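Local coordinates for protein esterase (uncultured bacterium FLS12, PDB 4RGY) that is a low-temperature-active alkaline esterase, probably hydrolysing ester bonds with the serine-based machinery of the alpha/beta-hydrolase fold, at residues H43-H56 with G73-Y86. Sequence-based numbering, arbitrary orientation.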
ATOM      1  N   HIS A  43       4.013  23.555  -2.574  1.00 18.21           N
ATOM      2  CA  HIS A  43       5.265  23.018  -3.078  1.00 17.32           C
ATOM      3  C   HIS A  43       5.280  22.993  -4.590  1.00 17.64           C
ATOM      4  O   HIS A  43       4.311  22.576  -5.204  1.00 17.92           O
ATOM      5  CB  HIS A  43       5.473  21.596  -2.555  1.00 18.55           C
ATOM      6  CG  HIS A  43       5.816  21.541  -1.098  1.00 20.91           C
ATOM      7  ND1 HIS A  43       7.041  21.942  -0.617  1.00 23.53           N
ATOM      8  CD2 HIS A  43       5.097  21.146  -0.022  1.00 26.24           C
ATOM      9  CE1 HIS A  43       7.071  21.792   0.695  1.00 24.16           C
ATOM     10  NE2 HIS A  43       5.900  21.313   1.085  1.00 28.66           N
ATOM     11  N   PRO A  44       6.397  23.432  -5.191  1.00 16.10           N
ATOM     12  CA  PRO A  44       6.584  23.181  -6.620  1.00 15.32           C
ATOM     13  C   PRO A  44       6.439  21.680  -6.860  1.00 16.20           C
ATOM     14  O   PRO A  44       6.805  20.872  -5.990  1.00 15.74           O
ATOM     15  CB  PRO A  44       8.021  23.638  -6.870  1.00 17.45           C
ATOM     16  CG  PRO A  44       8.281  24.659  -5.800  1.00 19.57           C
ATOM     17  CD  PRO A  44       7.532  24.161  -4.601  1.00 18.54           C
ATOM     18  N   THR A  45       5.879  21.318  -8.008  1.00 14.72           N
ATOM     19  CA  THR A  45       5.499  19.933  -8.244  1.00 14.58           C
ATOM     20  C   THR A  45       5.984  19.425  -9.586  1.00 14.57           C
ATOM     21  O   THR A  45       5.789  20.067 -10.623  1.00 14.49           O
ATOM     22  CB  THR A  45       3.971  19.758  -8.151  1.00 13.88           C
ATOM     23  OG1 THR A  45       3.548  20.116  -6.829  1.00 15.88           O
ATOM     24  CG2 THR A  45       3.561  18.301  -8.412  1.00 15.80           C
ATOM     25  N   LEU A  46       6.626  18.261  -9.551  1.00 13.71           N
ATOM     26  CA  LEU A  46       6.969  17.542 -10.771  1.00 14.16           C
ATOM     27  C   LEU A  46       5.972  16.410 -10.996  1.00 13.12           C
ATOM     28  O   LEU A  46       5.818  15.528 -10.148  1.00 13.46           O
ATOM     29  CB  LEU A  46       8.389  16.979 -10.672  1.00 14.63           C
ATOM     30  CG  LEU A  46       8.827  15.976 -11.740  1.00 12.04           C
ATOM     31  CD1 LEU A  46       8.949  16.663 -13.094  1.00 13.64           C
ATOM     32  CD2 LEU A  46      10.150  15.309 -11.357  1.00 14.51           C
ATOM     33  N   PHE A  47       5.298  16.450 -12.137  1.00 12.22           N
ATOM     34  CA  PHE A  47       4.454  15.342 -12.566  1.00 12.60           C
ATOM     35  C   PHE A  47       5.347  14.406 -13.354  1.00 13.37           C
ATOM     36  O   PHE A  47       5.932  14.806 -14.362  1.00 12.94           O
ATOM     37  CB  PHE A  47       3.275  15.856 -13.397  1.00 12.95           C
ATOM     38  CG  PHE A  47       2.307  16.673 -12.588  1.00 12.42           C
ATOM     39  CD1 PHE A  47       2.541  18.022 -12.336  1.00 15.43           C
ATOM     40  CD2 PHE A  47       1.180  16.077 -12.033  1.00 13.84           C
ATOM     41  CE1 PHE A  47       1.651  18.766 -11.553  1.00 15.31           C
ATOM     42  CE2 PHE A  47       0.290  16.807 -11.260  1.00 14.94           C
ATOM     43  CZ  PHE A  47       0.524  18.152 -11.015  1.00 15.53           C
ATOM     44  N   LEU A  48       5.469  13.169 -12.879  1.00 11.86           N
ATOM     45  CA  LEU A  48       6.483  12.236 -13.369  1.00 10.95           C
ATOM     46  C   LEU A  48       5.777  11.020 -13.945  1.00 12.00           C
ATOM     47  O   LEU A  48       5.154  10.233 -13.221  1.00 12.01           O
ATOM     48  CB  LEU A  48       7.432  11.859 -12.227  1.00 11.17           C
ATOM     49  CG  LEU A  48       8.646  10.986 -12.553  1.00 11.85           C
ATOM     50  CD1 LEU A  48       9.529  11.597 -13.643  1.00 13.08           C
ATOM     51  CD2 LEU A  48       9.463  10.746 -11.291  1.00 11.89           C
ATOM     52  N   LEU A  49       5.845  10.913 -15.271  1.00 11.60           N
ATOM     53  CA  LEU A  49       4.996  10.007 -16.038  1.00 11.82           C
ATOM     54  C   LEU A  49       5.667   8.683 -16.395  1.00  9.65           C
ATOM     55  O   LEU A  49       6.853   8.640 -16.746  1.00 12.36           O
ATOM     56  CB  LEU A  49       4.525  10.710 -17.299  1.00 12.35           C
ATOM     57  CG  LEU A  49       3.943  12.105 -17.053  1.00 11.45           C
ATOM     58  CD1 LEU A  49       3.465  12.705 -18.370  1.00 12.23           C
ATOM     59  CD2 LEU A  49       2.832  12.066 -16.014  1.00 12.84           C
ATOM     60  N   HIS A  50       4.894   7.604 -16.312  1.00 11.12           N
ATOM     61  CA  HIS A  50       5.422   6.259 -16.573  1.00 12.34           C
ATOM     62  C   HIS A  50       5.464   5.895 -18.051  1.00 11.39           C
ATOM     63  O   HIS A  50       4.923   6.597 -18.902  1.00 12.25           O
ATOM     64  CB  HIS A  50       4.648   5.192 -15.784  1.00 12.03           C
ATOM     65  CG  HIS A  50       3.217   5.007 -16.208  1.00 11.27           C
ATOM     66  ND1 HIS A  50       2.854   4.480 -17.434  1.00 11.29           N
ATOM     67  CD2 HIS A  50       2.057   5.265 -15.556  1.00 12.86           C
ATOM     68  CE1 HIS A  50       1.534   4.417 -17.511  1.00 11.79           C
ATOM     69  NE2 HIS A  50       1.028   4.895 -16.386  1.00 12.98           N
ATOM     70  N   GLY A  51       6.115   4.772 -18.348  1.00 11.98           N
ATOM     71  CA  GLY A  51       6.232   4.312 -19.720  1.00 11.46           C
ATOM     72  C   GLY A  51       5.207   3.269 -20.135  1.00 12.11           C
ATOM     73  O   GLY A  51       4.210   3.023 -19.429  1.00 12.32           O
ATOM     74  N   LEU A  52       5.413   2.688 -21.318  1.00 13.37           N
ATOM     75  CA  LEU A  52       4.465   1.721 -21.860  1.00 13.27           C
ATOM     76  C   LEU A  52       4.541   0.405 -21.101  1.00 13.97           C
ATOM     77  O   LEU A  52       5.595  -0.210 -21.042  1.00 15.55           O
ATOM     78  CB  LEU A  52       4.721   1.503 -23.359  1.00 13.65           C
ATOM     79  CG  LEU A  52       3.869   0.444 -24.062  1.00 15.12           C
ATOM     80  CD1 LEU A  52       2.402   0.826 -24.006  1.00 15.14           C
ATOM     81  CD2 LEU A  52       4.340   0.255 -25.506  1.00 18.15           C
ATOM     82  N   SER A  53       3.392  -0.002 -20.559  1.00 12.86           N
ATOM     83  CA  SER A  53       3.197  -1.185 -19.697  1.00 13.26           C
ATOM     84  C   SER A  53       3.402  -0.900 -18.215  1.00 13.34           C
ATOM     85  O   SER A  53       3.142  -1.771 -17.386  1.00 14.36           O
ATOM     86  CB  SER A  53       4.006  -2.429 -20.126  1.00 14.55           C
ATOM     87  OG  SER A  53       5.359  -2.377 -19.678  1.00 16.10           O
ATOM     88  N   ASP A  54       3.849   0.312 -17.873  1.00 11.36           N
ATOM     89  CA  ASP A  54       4.096   0.653 -16.473  1.00 12.05           C
ATOM     90  C   ASP A  54       2.830   1.125 -15.774  1.00 11.86           C
ATOM     91  O   ASP A  54       1.814   1.422 -16.417  1.00 12.99           O
ATOM     92  CB  ASP A  54       5.118   1.784 -16.372  1.00 11.12           C
ATOM     93  CG  ASP A  54       6.489   1.404 -16.879  1.00 13.06           C
ATOM     94  OD1 ASP A  54       6.872   0.218 -16.794  1.00 14.45           O
ATOM     95  OD2 ASP A  54       7.215   2.312 -17.350  1.00 13.78           O
ATOM     96  N   ASP A  55       2.920   1.215 -14.445  1.00 11.58           N
ATOM     97  CA  ASP A  55       1.889   1.879 -13.650  1.00 12.21           C
ATOM     98  C   ASP A  55       2.512   2.987 -12.786  1.00 12.19           C
ATOM     99  O   ASP A  55       3.676   3.382 -13.004  1.00 12.67           O
ATOM    100  CB  ASP A  55       1.086   0.869 -12.811  1.00 13.05           C
ATOM    101  CG  ASP A  55       1.935   0.160 -11.757  1.00 14.74           C
ATOM    102  OD1 ASP A  55       3.094   0.552 -11.529  1.00 13.33           O
ATOM    103  OD2 ASP A  55       1.443  -0.811 -11.154  1.00 15.95           O
ATOM    104  N   HIS A  56       1.754   3.473 -11.811  1.00 13.66           N
ATOM    105  CA  HIS A  56       2.157   4.591 -10.958  1.00 11.90           C
ATOM    106  C   HIS A  56       3.231   4.224  -9.937  1.00 14.29           C
ATOM    107  O   HIS A  56       3.645   5.076  -9.157  1.00 14.50           O
ATOM    108  CB  HIS A  56       0.925   5.047 -10.176  1.00 12.82           C
ATOM    109  CG  HIS A  56       0.354   3.962  -9.324  1.00 10.98           C
ATOM    110  ND1 HIS A  56      -0.287   2.864  -9.858  1.00 13.96           N
ATOM    111  CD2 HIS A  56       0.400   3.759  -7.985  1.00 12.84           C
ATOM    112  CE1 HIS A  56      -0.641   2.047  -8.885  1.00 13.66           C
ATOM    113  NE2 HIS A  56      -0.241   2.567  -7.738  1.00 14.53           N
ATOM    114  N   GLY A  73      12.844  20.586  -2.011  1.00 19.88           N
ATOM    115  CA  GLY A  73      11.580  21.233  -1.700  1.00 18.27           C
ATOM    116  C   GLY A  73      10.583  21.027  -2.830  1.00 17.22           C
ATOM    117  O   GLY A  73       9.779  21.912  -3.146  1.00 20.57           O
ATOM    118  N   LEU A  74      10.642  19.838  -3.423  1.00 16.55           N
ATOM    119  CA  LEU A  74       9.904  19.503  -4.636  1.00 16.13           C
ATOM    120  C   LEU A  74       9.000  18.306  -4.377  1.00 15.42           C
ATOM    121  O   LEU A  74       9.467  17.265  -3.922  1.00 16.63           O
ATOM    122  CB  LEU A  74      10.884  19.141  -5.757  1.00 14.50           C
ATOM    123  CG  LEU A  74      10.324  18.702  -7.111  1.00 14.22           C
ATOM    124  CD1 LEU A  74       9.620  19.869  -7.745  1.00 14.93           C
ATOM    125  CD2 LEU A  74      11.445  18.189  -7.997  1.00 16.75           C
ATOM    126  N   ALA A  75       7.713  18.460  -4.660  1.00 14.39           N
ATOM    127  CA  ALA A  75       6.781  17.337  -4.593  1.00 13.90           C
ATOM    128  C   ALA A  75       6.804  16.591  -5.927  1.00 13.61           C
ATOM    129  O   ALA A  75       7.087  17.180  -6.975  1.00 13.72           O
ATOM    130  CB  ALA A  75       5.388  17.826  -4.277  1.00 15.38           C
ATOM    131  N   VAL A  76       6.526  15.290  -5.895  1.00 13.11           N
ATOM    132  CA  VAL A  76       6.457  14.516  -7.124  1.00 11.87           C
ATOM    133  C   VAL A  76       5.144  13.736  -7.168  1.00 12.47           C
ATOM    134  O   VAL A  76       4.773  13.063  -6.201  1.00 14.32           O
ATOM    135  CB  VAL A  76       7.642  13.538  -7.249  1.00 11.99           C
ATOM    136  CG1 VAL A  76       7.624  12.863  -8.610  1.00 13.57           C
ATOM    137  CG2 VAL A  76       8.971  14.269  -7.073  1.00 13.50           C
ATOM    138  N   VAL A  77       4.449  13.832  -8.297  1.00 11.29           N
ATOM    139  CA  VAL A  77       3.173  13.146  -8.485  1.00 11.65           C
ATOM    140  C   VAL A  77       3.324  12.149  -9.621  1.00 11.19           C
ATOM    141  O   VAL A  77       3.651  12.536 -10.741  1.00 12.03           O
ATOM    142  CB  VAL A  77       2.033  14.144  -8.812  1.00 11.43           C
ATOM    143  CG1 VAL A  77       0.733  13.408  -9.155  1.00 13.46           C
ATOM    144  CG2 VAL A  77       1.806  15.102  -7.636  1.00 13.69           C
ATOM    145  N   MET A  78       3.074  10.875  -9.329  1.00 12.03           N
ATOM    146  CA  MET A  78       3.281   9.778 -10.263  1.00 11.27           C
ATOM    147  C   MET A  78       1.962   9.041 -10.469  1.00 12.48           C
ATOM    148  O   MET A  78       1.578   8.186  -9.671  1.00 12.26           O
ATOM    149  CB  MET A  78       4.355   8.833  -9.714  1.00 11.59           C
ATOM    150  CG  MET A  78       5.755   9.442  -9.769  1.00 12.32           C
ATOM    151  SD  MET A  78       6.913   8.798  -8.546  1.00 12.73           S
ATOM    152  CE  MET A  78       6.285   9.530  -7.027  1.00 13.73           C
ATOM    153  N   PRO A  79       1.260   9.369 -11.555  1.00 11.80           N
ATOM    154  CA  PRO A  79      -0.051   8.763 -11.792  1.00 12.59           C
ATOM    155  C   PRO A  79       0.010   7.589 -12.758  1.00 11.20           C
ATOM    156  O   PRO A  79       1.099   7.264 -13.233  1.00 12.19           O
ATOM    157  CB  PRO A  79      -0.800   9.889 -12.456  1.00 14.54           C
ATOM    158  CG  PRO A  79       0.249  10.599 -13.278  1.00 14.48           C
ATOM    159  CD  PRO A  79       1.539  10.472 -12.493  1.00 13.36           C
ATOM    160  N   ALA A  80      -1.136   6.956 -13.000  1.00 12.25           N
ATOM    161  CA  ALA A  80      -1.245   5.806 -13.897  1.00 12.50           C
ATOM    162  C   ALA A  80      -2.170   6.129 -15.058  1.00 12.37           C
ATOM    163  O   ALA A  80      -3.250   6.700 -14.856  1.00 14.55           O
ATOM    164  CB  ALA A  80      -1.771   4.604 -13.133  1.00 13.67           C
ATOM    165  N   VAL A  81      -1.766   5.761 -16.274  1.00 12.41           N
ATOM    166  CA  VAL A  81      -2.627   5.963 -17.440  1.00 13.55           C
ATOM    167  C   VAL A  81      -2.781   4.721 -18.310  1.00 12.32           C
ATOM    168  O   VAL A  81      -3.204   4.822 -19.472  1.00 12.68           O
ATOM    169  CB  VAL A  81      -2.157   7.132 -18.330  1.00 12.67           C
ATOM    170  CG1 VAL A  81      -2.105   8.418 -17.513  1.00 13.87           C
ATOM    171  CG2 VAL A  81      -0.793   6.821 -18.957  1.00 12.53           C
ATOM    172  N   HIS A  82      -2.432   3.562 -17.758  1.00 13.23           N
ATOM    173  CA  HIS A  82      -2.568   2.300 -18.486  1.00 12.86           C
ATOM    174  C   HIS A  82      -1.829   2.367 -19.828  1.00 11.88           C
ATOM    175  O   HIS A  82      -0.773   2.997 -19.896  1.00 13.13           O
ATOM    176  CB  HIS A  82      -4.045   1.929 -18.591  1.00 14.44           C
ATOM    177  CG  HIS A  82      -4.722   1.931 -17.258  1.00 15.97           C
ATOM    178  ND1 HIS A  82      -5.943   2.530 -17.035  1.00 19.27           N
ATOM    179  CD2 HIS A  82      -4.312   1.455 -16.057  1.00 17.93           C
ATOM    180  CE1 HIS A  82      -6.265   2.401 -15.761  1.00 18.78           C
ATOM    181  NE2 HIS A  82      -5.292   1.755 -15.145  1.00 18.91           N
ATOM    182  N   ARG A  83      -2.341   1.738 -20.883  1.00 13.37           N
ATOM    183  CA  ARG A  83      -1.630   1.718 -22.160  1.00 14.60           C
ATOM    184  C   ARG A  83      -2.254   2.721 -23.132  1.00 16.72           C
ATOM    185  O   ARG A  83      -2.582   2.388 -24.271  1.00 19.28           O
ATOM    186  CB  ARG A  83      -1.611   0.305 -22.754  1.00 15.26           C
ATOM    187  CG  ARG A  83      -0.860  -0.723 -21.905  1.00 15.71           C
ATOM    188  CD  ARG A  83      -0.986  -2.129 -22.494  1.00 14.85           C
ATOM    189  NE  ARG A  83      -0.479  -2.167 -23.865  1.00 13.69           N
ATOM    190  CZ  ARG A  83       0.772  -2.485 -24.193  1.00 14.43           C
ATOM    191  NH1 ARG A  83       1.648  -2.832 -23.252  1.00 15.69           N
ATOM    192  NH2 ARG A  83       1.144  -2.473 -25.467  1.00 16.95           N
ATOM    193  N   SER A  84      -2.391   3.964 -22.680  1.00 14.70           N
ATOM    194  CA  SER A  84      -3.179   4.964 -23.401  1.00 13.65           C
ATOM    195  C   SER A  84      -2.384   5.988 -24.197  1.00 12.30           C
ATOM    196  O   SER A  84      -2.965   6.760 -24.950  1.00 12.31           O
ATOM    197  CB  SER A  84      -4.001   5.747 -22.400  1.00 13.52           C
ATOM    198  OG  SER A  84      -3.152   6.510 -21.563  1.00 13.56           O
ATOM    199  N   PHE A  85      -1.070   6.016 -24.025  1.00 12.64           N
ATOM    200  CA  PHE A  85      -0.274   7.074 -24.628  1.00 11.57           C
ATOM    201  C   PHE A  85      -0.790   8.478 -24.265  1.00 11.32           C
ATOM    202  O   PHE A  85      -0.645   9.410 -25.047  1.00 12.89           O
ATOM    203  CB  PHE A  85      -0.146   6.884 -26.157  1.00 13.48           C
ATOM    204  CG  PHE A  85       1.131   6.224 -26.562  1.00 14.33           C
ATOM    205  CD1 PHE A  85       1.265   4.841 -26.503  1.00 13.92           C
ATOM    206  CD2 PHE A  85       2.221   6.985 -26.957  1.00 15.55           C
ATOM    207  CE1 PHE A  85       2.456   4.234 -26.842  1.00 18.06           C
ATOM    208  CE2 PHE A  85       3.419   6.381 -27.306  1.00 17.77           C
ATOM    209  CZ  PHE A  85       3.531   5.005 -27.253  1.00 18.68           C
ATOM    210  N   TYR A  86      -1.356   8.632 -23.068  1.00 11.03           N
ATOM    211  CA  TYR A  86      -1.755   9.968 -22.598  1.00 11.28           C
ATOM    212  C   TYR A  86      -2.715  10.620 -23.595  1.00 12.37           C
ATOM    213  O   TYR A  86      -2.656  11.822 -23.849  1.00 13.57           O
ATOM    214  CB  TYR A  86      -0.497  10.831 -22.329  1.00 12.83           C
ATOM    215  CG  TYR A  86       0.375  10.159 -21.288  1.00 11.37           C
ATOM    216  CD1 TYR A  86       0.173  10.381 -19.934  1.00 11.77           C
ATOM    217  CD2 TYR A  86       1.366   9.255 -21.661  1.00 12.62           C
ATOM    218  CE1 TYR A  86       0.936   9.736 -18.973  1.00 11.76           C
ATOM    219  CE2 TYR A  86       2.141   8.604 -20.706  1.00 12.08           C
ATOM    220  CZ  TYR A  86       1.915   8.849 -19.363  1.00 11.69           C
ATOM    221  OH  TYR A  86       2.638   8.200 -18.394  1.00 12.29           O
TER
HETATM  222  O   HOH W   1       4.017   7.673 -12.934  1.00 12.46           O
HETATM  223  O   HOH W   2       2.060   8.597 -15.608  1.00 13.22           O
HETATM  224  O   HOH W   3       1.275   1.297 -19.242  1.00 13.22           O
HETATM  225  O   HOH W   4      -0.955   2.138 -15.716  1.00 13.47           O
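Strands 45-49 and 75-79 run parallel, their axes 24° apart, with T45 facing A75, L46 facing V76 and F47 facing V77; four backbone hydrogen bonds, from A75 N to P44 O through L48 N to V77 O, fix this register. The helical connection between them makes a beta-alpha-beta crossover in the central sheet of the alpha/beta-hydrolase fold. T45 CG2 meets V77 CG2 at 3.7 Å, while the F47 and V77 side chains lie side by side, pointing the same way. L48 CB sits 3.8 Å from V76 CG1, on the L46/V76 face, and equally far from M78 CG.

After the L48 N to V77 O bond, direct pairing gives way to water: one water donates to both L48 O and P79 O, and a second accepts from H50 N and donates to P79 O. H50, its CG between backbone N and carbonyl carbon (chi1 67°), turns its imidazole across to 73-86. NE2 accepts from V81 N at 2.9 Å, with an N-H...N angle of 166°, and ND1 donates to G51 O. Y86 OH stands 3.8 Å above the ring centre and donates to H50 O at 2.8 Å; D54 O lies over the opposite face, offset toward the rim. A leucine in place of H50 would probably leave V81 N without its acceptor and G51 O without the ND1 donor. Farther out, L52 CD1 rests over one face of the R83 guanidinium; R83 NH2 forms a salt bridge with E173, and NH1 donates to G15 O of a second subunit.

With NE2 as acceptor and ND1 as donor, the imidazole's orientation is set, tying the two loops together beside the probable nucleophile elbow.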